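Local coordinates for protein glucoamylase (Thermoanaerobacterium thermosaccharolyticum, PDB 1LF9) that hydrolyses terminal alpha-1,4-linked glucose units from the non-reducing ends of starch-type chains, releasing beta-D-glucose, at residues 342-347 / 652-657. Sequence-based numbering, arbitrary orientation.
Sequences SRDLYH and LNWAHA. With AC1 (4,6-dideoxy-4-{[(1S,4R,5S,6S)-4,5,6-trihydroxy-3-(hydroxymethyl)cyclohex-2-en-1-yl]amino}-alpha-D-glucopyranose), chain C.
Trp654 holds its CG anti to the backbone N (chi1 -179°), which brings the indole against helix 342-355, while His347, with CG anti to its carbonyl carbon (chi1 -66°), lays its imidazole alongside. This pairing joins two near-parallel helices of the (alpha/alpha)6 barrel characteristic of glycosyl hydrolase family 15. The planes lie only 5° apart and the centroids of the imidazole and the indole five-membered ring 4.1 Å apart, the geometry of an offset stack, with His347 CD2 and Trp654 NE1 the closest atoms at 3.2 Å; Tyr346 covers the other imidazole face. Arg343 CD meets the far end of the indole, 3.5 Å from Trp654 CH2, and a bend at chi3 turns the guanidinium to the inhibitor AC1, the side chain lying about 4 Å from that of Glu438, the probable proton donor. There Arg343 NH2 donates to AC1 O4 at 2.7 Å, and Asp344 OD2 accepts from that same cyclohexene hydroxyl at 2.8 Å. Replacing Trp654 by an alanine would probably open a gap beside Arg343 CD and strip the imidazole of its stacking partner. Asp344 OD1 accepts from AC1 O6B at 2.6 Å and from a water that in turn accepts from Trp654 N at 2.7 Å.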
# COMPACT_ATOMS: atom_id res chain seq x y z
N SER A 342 4.35 11.10 -6.02
CA SER A 342 4.65 12.34 -5.34
C SER A 342 3.48 12.77 -4.45
O SER A 342 3.67 13.25 -3.34
CB SER A 342 4.94 13.41 -6.40
OG SER A 342 4.79 14.71 -5.87
N ARG A 343 2.26 12.59 -4.94
CA ARG A 343 1.07 12.96 -4.18
C ARG A 343 0.96 12.15 -2.89
O ARG A 343 0.90 12.72 -1.80
CB ARG A 343 -0.19 12.76 -5.04
CG ARG A 343 -1.51 12.90 -4.27
CD ARG A 343 -2.73 12.74 -5.20
NE ARG A 343 -2.52 11.66 -6.16
CZ ARG A 343 -2.11 11.83 -7.42
NH1 ARG A 343 -1.88 13.04 -7.90
NH2 ARG A 343 -1.88 10.77 -8.18
N ASP A 344 0.96 10.83 -3.02
CA ASP A 344 0.83 9.95 -1.85
C ASP A 344 1.95 10.17 -0.84
O ASP A 344 1.71 10.17 0.36
CB ASP A 344 0.81 8.48 -2.28
CG ASP A 344 -0.37 8.16 -3.17
OD1 ASP A 344 -1.15 7.26 -2.81
OD2 ASP A 344 -0.52 8.81 -4.23
N LEU A 345 3.16 10.33 -1.34
CA LEU A 345 4.31 10.53 -0.47
C LEU A 345 4.13 11.84 0.30
O LEU A 345 4.39 11.92 1.50
CB LEU A 345 5.60 10.54 -1.30
CG LEU A 345 6.92 10.89 -0.62
CD1 LEU A 345 8.07 10.21 -1.32
CD2 LEU A 345 7.12 12.41 -0.63
N TYR A 346 3.67 12.87 -0.41
CA TYR A 346 3.43 14.18 0.18
C TYR A 346 2.54 14.02 1.40
O TYR A 346 2.87 14.48 2.49
CB TYR A 346 2.75 15.08 -0.86
CG TYR A 346 2.08 16.32 -0.30
CD1 TYR A 346 2.82 17.36 0.27
CD2 TYR A 346 0.70 16.46 -0.36
CE1 TYR A 346 2.20 18.51 0.75
CE2 TYR A 346 0.06 17.60 0.12
CZ TYR A 346 0.82 18.62 0.68
OH TYR A 346 0.19 19.75 1.15
N HIS A 347 1.40 13.35 1.23
CA HIS A 347 0.48 13.14 2.33
C HIS A 347 1.11 12.28 3.43
O HIS A 347 0.91 12.54 4.61
CB HIS A 347 -0.81 12.51 1.81
CG HIS A 347 -1.58 13.41 0.90
ND1 HIS A 347 -2.14 14.60 1.33
CD2 HIS A 347 -1.85 13.34 -0.43
CE1 HIS A 347 -2.72 15.21 0.32
NE2 HIS A 347 -2.55 14.47 -0.76
N LEU A 652 -3.75 1.32 2.20
CA LEU A 652 -3.52 2.46 1.32
C LEU A 652 -2.82 3.46 2.22
O LEU A 652 -3.46 4.12 3.04
CB LEU A 652 -4.82 3.04 0.78
CG LEU A 652 -4.59 4.21 -0.19
CD1 LEU A 652 -3.86 3.69 -1.43
CD2 LEU A 652 -5.92 4.84 -0.59
N ASN A 653 -1.51 3.58 2.06
CA ASN A 653 -0.73 4.49 2.90
C ASN A 653 -1.29 5.89 3.00
O ASN A 653 -1.26 6.50 4.07
CB ASN A 653 0.73 4.52 2.45
CG ASN A 653 1.39 3.16 2.56
OD1 ASN A 653 0.92 2.30 3.30
ND2 ASN A 653 2.47 2.95 1.82
N TRP A 654 -1.81 6.40 1.89
CA TRP A 654 -2.39 7.73 1.87
C TRP A 654 -3.58 7.79 2.84
O TRP A 654 -3.75 8.76 3.57
CB TRP A 654 -2.82 8.07 0.44
CG TRP A 654 -3.42 9.42 0.24
CD1 TRP A 654 -3.61 10.39 1.19
CD2 TRP A 654 -3.95 9.94 -0.97
NE1 TRP A 654 -4.23 11.48 0.64
CE2 TRP A 654 -4.46 11.23 -0.69
CE3 TRP A 654 -4.06 9.45 -2.28
CZ2 TRP A 654 -5.06 12.04 -1.67
CZ3 TRP A 654 -4.66 10.25 -3.25
CH2 TRP A 654 -5.15 11.53 -2.94
N ALA A 655 -4.40 6.74 2.85
CA ALA A 655 -5.55 6.71 3.74
C ALA A 655 -5.11 6.64 5.20
O ALA A 655 -5.75 7.21 6.08
CB ALA A 655 -6.45 5.53 3.40
N HIS A 656 -4.01 5.94 5.46
CA HIS A 656 -3.51 5.84 6.82
C HIS A 656 -2.95 7.19 7.25
O HIS A 656 -3.16 7.62 8.38
CB HIS A 656 -2.45 4.74 6.93
CG HIS A 656 -3.03 3.38 7.16
ND1 HIS A 656 -3.49 2.96 8.39
CD2 HIS A 656 -3.30 2.37 6.29
CE1 HIS A 656 -4.01 1.75 8.27
NE2 HIS A 656 -3.91 1.37 7.01
N ALA A 657 -2.27 7.86 6.32
CA ALA A 657 -1.71 9.17 6.61
C ALA A 657 -2.86 10.10 6.95
O ALA A 657 -2.80 10.86 7.92
CB ALA A 657 -0.94 9.69 5.40
C1 AC1 C . -5.95 3.66 -12.60
O2 AC1 C . -7.91 5.03 -12.92
C2 AC1 C . -7.02 4.55 -11.92
C4A AC1 C . -3.08 7.85 -6.22
C3 AC1 C . -6.34 5.71 -11.13
O3 AC1 C . -7.37 6.50 -10.52
C4 AC1 C . -5.40 5.10 -10.06
N4A AC1 C . -4.75 6.18 -9.26
C5 AC1 C . -4.30 4.22 -10.82
O5 AC1 C . -4.98 3.16 -11.63
C6 AC1 C . -3.32 3.53 -9.89
C1B AC1 C . -5.03 6.03 -7.79
C2B AC1 C . -5.49 7.38 -7.15
O2B AC1 C . -6.59 7.85 -7.90
C3B AC1 C . -4.33 8.40 -7.07
O3B AC1 C . -4.76 9.60 -6.48
O4 AC1 C . -1.95 8.56 -6.68
C5B AC1 C . -2.90 6.29 -6.32
C7B AC1 C . -3.79 5.48 -7.05
C6B AC1 C . -1.73 5.64 -5.60
O6B AC1 C . -2.11 5.34 -4.25
O HOH W 1 -1.00 5.67 -0.60